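PDB 5BN3: V-type ATP synthase alpha chain from Nanoarchaeum equitans Kin4-M, which is the alpha chain (subunit A) of a V-type ATP synthase, with a P-loop nucleotide-binding domain that binds ADP. Local coordinates for residues V231-I236 / T374-V379; I281-T286 / I298-T303. All coordinates share one frame; numbering follows the deposited sequence.

Contact 1. Residues V231-I236 / T374-V379; sequences VLNQQI and TIIGAV. With MG (magnesium ion), chain L; ADP (adenosine-5'-diphosphate), chain C.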
loop_
_atom_site.group_PDB
_atom_site.type_symbol
_atom_site.label_atom_id
_atom_site.label_comp_id
_atom_site.label_asym_id
_atom_site.label_seq_id
_atom_site.Cartn_x
_atom_site.Cartn_y
_atom_site.Cartn_z
ATOM N N VAL A 231 -2.281 -18.855 26.125
ATOM C CA VAL A 231 -3.150 -19.620 27.011
ATOM C C VAL A 231 -3.621 -20.901 26.328
ATOM O O VAL A 231 -3.633 -21.971 26.940
ATOM C CB VAL A 231 -4.361 -18.782 27.477
ATOM C CG1 VAL A 231 -5.377 -19.658 28.188
ATOM C CG2 VAL A 231 -3.903 -17.663 28.393
ATOM N N LEU A 232 -3.989 -20.795 25.055
ATOM C CA LEU A 232 -4.457 -21.958 24.307
ATOM C C LEU A 232 -3.380 -23.028 24.209
ATOM O O LEU A 232 -3.653 -24.206 24.418
ATOM C CB LEU A 232 -4.928 -21.560 22.905
ATOM C CG LEU A 232 -5.527 -22.718 22.101
ATOM C CD1 LEU A 232 -6.729 -23.282 22.830
ATOM C CD2 LEU A 232 -5.917 -22.290 20.698
ATOM N N ASN A 233 -2.155 -22.618 23.899
ATOM C CA ASN A 233 -1.043 -23.561 23.822
ATOM C C ASN A 233 -0.700 -24.172 25.180
ATOM O O ASN A 233 -0.364 -25.355 25.266
ATOM C CB ASN A 233 0.189 -22.901 23.198
ATOM C CG ASN A 233 0.225 -23.044 21.687
ATOM O OD1 ASN A 233 0.742 -24.030 21.157
ATOM N ND2 ASN A 233 -0.323 -22.059 20.984
ATOM N N GLN A 234 -0.788 -23.363 26.235
ATOM C CA GLN A 234 -0.545 -23.847 27.593
ATOM C C GLN A 234 -1.620 -24.834 28.035
ATOM O O GLN A 234 -1.328 -25.800 28.739
ATOM C CB GLN A 234 -0.456 -22.677 28.581
ATOM C CG GLN A 234 0.844 -21.882 28.498
ATOM C CD GLN A 234 0.878 -20.702 29.453
ATOM O OE1 GLN A 234 -0.144 -20.320 30.027
ATOM N NE2 GLN A 234 2.058 -20.117 29.626
ATOM N N GLN A 235 -2.861 -24.581 27.628
ATOM C CA GLN A 235 -3.963 -25.504 27.901
ATOM C C GLN A 235 -3.727 -26.848 27.229
ATOM O O GLN A 235 -3.978 -27.898 27.816
ATOM C CB GLN A 235 -5.292 -24.918 27.419
ATOM C CG GLN A 235 -5.850 -23.834 28.320
ATOM C CD GLN A 235 -6.063 -24.311 29.741
ATOM O OE1 GLN A 235 -5.277 -24.000 30.636
ATOM N NE2 GLN A 235 -7.133 -25.066 29.958
ATOM N N ILE A 236 -3.257 -26.806 25.987
ATOM C CA ILE A 236 -2.896 -28.025 25.278
ATOM C C ILE A 236 -1.739 -28.715 26.000
ATOM O O ILE A 236 -1.789 -29.913 26.244
ATOM C CB ILE A 236 -2.514 -27.733 23.811
ATOM C CG1 ILE A 236 -3.718 -27.161 23.055
ATOM C CG2 ILE A 236 -2.013 -28.991 23.128
ATOM C CD1 ILE A 236 -3.403 -26.722 21.638
ATOM N N THR A 374 3.503 -34.435 17.158
ATOM C CA THR A 374 2.458 -33.488 16.795
ATOM C C THR A 374 2.967 -32.067 17.056
ATOM O O THR A 374 3.537 -31.792 18.112
ATOM C CB THR A 374 1.177 -33.772 17.606
ATOM O OG1 THR A 374 0.862 -35.172 17.528
ATOM C CG2 THR A 374 0.015 -32.963 17.073
ATOM N N ILE A 375 2.783 -31.165 16.094
ATOM C CA ILE A 375 3.349 -29.820 16.208
ATOM C C ILE A 375 2.298 -28.721 16.132
ATOM O O ILE A 375 1.559 -28.619 15.153
ATOM C CB ILE A 375 4.425 -29.567 15.128
ATOM C CG1 ILE A 375 5.625 -30.493 15.350
ATOM C CG2 ILE A 375 4.885 -28.119 15.154
ATOM C CD1 ILE A 375 6.720 -30.330 14.314
ATOM N N ILE A 376 2.243 -27.898 17.175
ATOM C CA ILE A 376 1.345 -26.752 17.207
ATOM C C ILE A 376 2.173 -25.470 17.164
ATOM O O ILE A 376 2.951 -25.203 18.080
ATOM C CB ILE A 376 0.473 -26.747 18.481
ATOM C CG1 ILE A 376 -0.160 -28.124 18.711
ATOM C CG2 ILE A 376 -0.599 -25.669 18.395
ATOM C CD1 ILE A 376 -1.082 -28.571 17.595
ATOM N N GLY A 377 2.011 -24.683 16.102
ATOM C CA GLY A 377 2.760 -23.447 15.954
ATOM C C GLY A 377 1.900 -22.200 16.061
ATOM O O GLY A 377 1.018 -21.965 15.235
ATOM N N ALA A 378 2.159 -21.396 17.085
ATOM C CA ALA A 378 1.485 -20.110 17.221
ATOM C C ALA A 378 2.108 -19.102 16.258
ATOM O O ALA A 378 3.314 -19.136 16.003
ATOM C CB ALA A 378 1.579 -19.611 18.646
ATOM N N VAL A 379 1.283 -18.216 15.708
ATOM C CA VAL A 379 1.763 -17.183 14.796
ATOM C C VAL A 379 1.266 -15.824 15.270
ATOM O O VAL A 379 0.128 -15.703 15.720
ATOM C CB VAL A 379 1.279 -17.429 13.349
ATOM C CG1 VAL A 379 1.992 -16.491 12.384
ATOM C CG2 VAL A 379 1.522 -18.865 12.940
HETATM MG MG MG L . 1.836 -36.869 18.840
HETATM P PB ADP C . -1.766 -13.827 23.225
HETATM O O1B ADP C . -2.534 -14.181 21.979
HETATM O O2B ADP C . -0.754 -14.854 23.651
HETATM O O3B ADP C . -1.262 -12.406 23.235
HETATM P PA ADP C . -2.831 -14.624 25.778
HETATM O O1A ADP C . -2.744 -16.107 25.566
HETATM O O2A ADP C . -1.805 -13.930 26.636
HETATM O O3A ADP C . -2.925 -13.877 24.350
HETATM O "O5'" ADP C . -4.290 -14.303 26.378
HETATM C "C5'" ADP C . -4.728 -12.950 26.497
HETATM C "C4'" ADP C . -5.738 -12.826 27.631
HETATM O "O4'" ADP C . -6.896 -13.625 27.358
HETATM C "C3'" ADP C . -5.122 -13.318 28.928
HETATM O "O3'" ADP C . -5.255 -12.305 29.930
HETATM C "C2'" ADP C . -5.921 -14.549 29.298
HETATM O "O2'" ADP C . -6.226 -14.574 30.692
HETATM C "C1'" ADP C . -7.192 -14.468 28.471
HETATM N N9 ADP C . -7.574 -15.824 28.008
HETATM C C8 ADP C . -7.169 -16.417 26.869
HETATM N N7 ADP C . -7.703 -17.659 26.752
HETATM C C5 ADP C . -8.473 -17.875 27.836
HETATM C C6 ADP C . -9.322 -18.979 28.338
HETATM N N6 ADP C . -9.463 -20.134 27.637
HETATM N N1 ADP C . -9.954 -18.786 29.518
HETATM C C2 ADP C . -9.824 -17.643 30.221
HETATM N N3 ADP C . -9.070 -16.603 29.825
HETATM C C4 ADP C . -8.384 -16.659 28.659
#
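The amide end of Asn233 points at the strand, OD1 to Ile376 and ND2 to Ala378, and this is the tight part of the contact. Asn233 OD1 lies 3.5 Å from Ile376 CG2, the methyl branch anti to the backbone N, on a CB that points toward the helix. At the other end of the amide, Asn233 ND2 rests 3.9 Å from Ala378 CB. Both polar atoms of this buried group are nevertheless satisfied: OD1 accepts from Asn318 ND2, and ND2 donates to the carbonyl of Lys229, one helical turn earlier. These two bonds probably fix which end is O and which is N; the Ile376 and Ala378 methyls sit off opposite faces of the amide plane. Packing slackens one turn on, where Ile236 CD1 comes no nearer than 4.4 Å to Ile376 CG2.

Away from the strand, Val231 N donates to ADP O1A at 2.8 Å in a nearly straight bond (165°), while Val231 CG1 sits over the adenine face, 3.4 Å from ADP N7. Val231 follows the P-loop (Walker A), whose Gly226 and Gly228 amides also bond ADP, and extends that use of main-chain N-H groups. At the far end of the strand segment, Thr374 OG1 binds a magnesium ion together with Ser372 OG.

Segments 231-236 (of helix 229-239) and 374-379 (of strand 370-379) run nearly antiparallel (165°), axes 9.9 Å apart. Strands 218-222 and 314-320 pair in parallel with 370-379, and Ile376 reaches Ala219 and Val221 on one neighbour and Asn318 on the other.

Contact 2. Residues I281-T286 / I298-T303; sequences ILIANT and IYLGAT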
loop_
_atom_site.group_PDB
_atom_site.type_symbol
_atom_site.label_atom_id
_atom_site.label_comp_id
_atom_site.label_asym_id
_atom_site.label_seq_id
_atom_site.Cartn_x
_atom_site.Cartn_y
_atom_site.Cartn_z
ATOM N N ILE A 281 8.950 -30.796 29.064
ATOM C CA ILE A 281 10.254 -30.172 28.854
ATOM C C ILE A 281 10.045 -28.735 28.388
ATOM O O ILE A 281 9.291 -28.487 27.443
ATOM C CB ILE A 281 11.079 -30.927 27.797
ATOM C CG1 ILE A 281 11.238 -32.395 28.194
ATOM C CG2 ILE A 281 12.444 -30.277 27.614
ATOM C CD1 ILE A 281 11.932 -33.237 27.148
ATOM N N LEU A 282 10.710 -27.793 29.050
ATOM C CA LEU A 282 10.567 -26.379 28.718
ATOM C C LEU A 282 11.819 -25.843 28.037
ATOM O O LEU A 282 12.931 -26.004 28.543
ATOM C CB LEU A 282 10.278 -25.553 29.975
ATOM C CG LEU A 282 8.986 -25.825 30.748
ATOM C CD1 LEU A 282 8.760 -24.758 31.811
ATOM C CD2 LEU A 282 7.808 -25.887 29.805
ATOM N N ILE A 283 11.633 -25.209 26.883
ATOM C CA ILE A 283 12.727 -24.539 26.188
ATOM C C ILE A 283 12.413 -23.052 26.069
ATOM O O ILE A 283 11.467 -22.656 25.385
ATOM C CB ILE A 283 12.962 -25.150 24.801
ATOM C CG1 ILE A 283 13.356 -26.619 24.956
ATOM C CG2 ILE A 283 14.049 -24.393 24.059
ATOM C CD1 ILE A 283 13.241 -27.412 23.697
ATOM N N ALA A 284 13.213 -22.231 26.743
ATOM C CA ALA A 284 12.926 -20.804 26.848
ATOM C C ALA A 284 14.013 -19.933 26.238
ATOM O O ALA A 284 15.137 -19.895 26.736
ATOM C CB ALA A 284 12.714 -20.416 28.301
ATOM N N ASN A 285 13.668 -19.232 25.164
ATOM C CA ASN A 285 14.499 -18.142 24.675
ATOM C C ASN A 285 13.621 -16.904 24.556
ATOM O O ASN A 285 12.998 -16.668 23.521
ATOM C CB ASN A 285 15.147 -18.482 23.336
ATOM C CG ASN A 285 16.378 -17.639 23.057
ATOM O OD1 ASN A 285 17.459 -17.911 23.578
ATOM N ND2 ASN A 285 16.218 -16.607 22.235
ATOM N N THR A 286 13.574 -16.127 25.634
ATOM C CA THR A 286 12.658 -14.997 25.745
ATOM C C THR A 286 12.960 -13.889 24.744
ATOM O O THR A 286 14.006 -13.890 24.096
ATOM C CB THR A 286 12.649 -14.421 27.173
ATOM O OG1 THR A 286 13.949 -13.914 27.495
ATOM C CG2 THR A 286 12.273 -15.499 28.169
ATOM N N ILE A 298 13.954 -23.601 18.183
ATOM C CA ILE A 298 12.994 -24.299 17.329
ATOM C C ILE A 298 13.516 -25.671 16.887
ATOM O O ILE A 298 12.819 -26.682 17.005
ATOM C CB ILE A 298 12.656 -23.456 16.081
ATOM C CG1 ILE A 298 11.799 -22.240 16.465
ATOM C CG2 ILE A 298 11.937 -24.295 15.044
ATOM C CD1 ILE A 298 10.413 -22.600 16.982
ATOM N N TYR A 299 14.741 -25.701 16.372
ATOM C CA TYR A 299 15.356 -26.955 15.944
ATOM C C TYR A 299 15.638 -27.868 17.133
ATOM O O TYR A 299 15.541 -29.092 17.023
ATOM C CB TYR A 299 16.648 -26.677 15.164
ATOM C CG TYR A 299 16.412 -26.072 13.797
ATOM C CD1 TYR A 299 16.196 -24.711 13.649
ATOM C CD2 TYR A 299 16.407 -26.861 12.657
ATOM C CE1 TYR A 299 15.978 -24.151 12.407
ATOM C CE2 TYR A 299 16.190 -26.308 11.407
ATOM C CZ TYR A 299 15.976 -24.953 11.290
ATOM O OH TYR A 299 15.759 -24.395 10.052
ATOM N N LEU A 300 15.985 -27.262 18.264
ATOM C CA LEU A 300 16.276 -28.004 19.486
ATOM C C LEU A 300 15.053 -28.769 19.975
ATOM O O LEU A 300 15.132 -29.961 20.276
ATOM C CB LEU A 300 16.729 -27.042 20.586
ATOM C CG LEU A 300 17.235 -27.698 21.869
ATOM C CD1 LEU A 300 18.727 -27.906 21.756
ATOM C CD2 LEU A 300 16.890 -26.878 23.105
ATOM N N GLY A 301 13.922 -28.072 20.059
ATOM C CA GLY A 301 12.690 -28.674 20.540
ATOM C C GLY A 301 12.166 -29.745 19.609
ATOM O O GLY A 301 11.609 -30.749 20.054
ATOM N N ALA A 302 12.340 -29.527 18.312
ATOM C CA ALA A 302 11.941 -30.513 17.319
ATOM C C ALA A 302 12.781 -31.779 17.452
ATOM O O ALA A 302 12.257 -32.891 17.381
ATOM C CB ALA A 302 12.072 -29.934 15.923
ATOM N N THR A 303 14.087 -31.601 17.633
ATOM C CA THR A 303 15.012 -32.725 17.771
ATOM C C THR A 303 14.704 -33.572 19.003
ATOM O O THR A 303 14.692 -34.804 18.933
ATOM C CB THR A 303 16.472 -32.235 17.841
ATOM O OG1 THR A 303 16.801 -31.557 16.623
ATOM C CG2 THR A 303 17.417 -33.408 18.027
#
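Ile283 pushes its delta methyl from strand 280-285 into helix 293-309, where it meets Leu300 and Gly301. The helical segment opens with Ile298, whose CB points away from the strand; its side chain packs on Cys250 of strand 244-250 instead. Tyr299 faces another way again: its hydroxyl is hydrogen-bonded to Glu355, and its ring makes a cation-pi contact with Arg185. Leu300 is the first residue to touch the strand. With CG anti to the backbone N (chi1 -173°), it puts CD2 across the Ile283 side chain, 3.7 Å from Ile283 CD1. The same methyl also meets Ile283 CG2.

Gly301 comes next, at the closest point of the two backbones, its CA 7.0 Å from that of Ile283. Having no side chain, it lets Ile283 CD1 press directly on the main chain, 3.4 Å from Gly301 CA, tighter than ordinary van der Waals contact. The helix belongs to a beta-alpha-beta crossover of the P-loop domain: it leaves strand 280-285 and leads to strand 314-320, while strand 244-250 lies between the two and pairs in parallel with both. Ile283 also touches Ile246 of that middle strand.

Ala302 points its methyl away from strand 280-285 and packs on Arg359. Thr303 folds its hydroxyl back onto the preceding turn, where Thr303 OG1 donates to Tyr299 O at 2.8 Å. The same oxygen receives Thr303 N at 3.0 Å, and the two donors approach from opposite faces of the carbonyl plane. Thr303 OG1 has a further hydrogen-bonding partner in Arg359 NH1.

In the fold
Contacts 1 and 2 are both buried and both press a helix onto the same mixed sheet of the nucleotide-binding domain, but onto opposite faces and different strands. Their centres are 14 Å apart and their nearest atoms about 6 Å apart, so they do not touch. Segments 281-286 and 298-303 both fall in the chain between 236 and 374. The chemistry follows the place: contact 1, beside the P-loop, puts a hydrogen-bonded amide against aliphatic groups; its segments also include Val231 of the ADP pocket and Thr374 of a magnesium site, neither in the packing itself. Contact 2 is purely apolar across its interface, Ile283 against Leu300 and the Gly301 main chain.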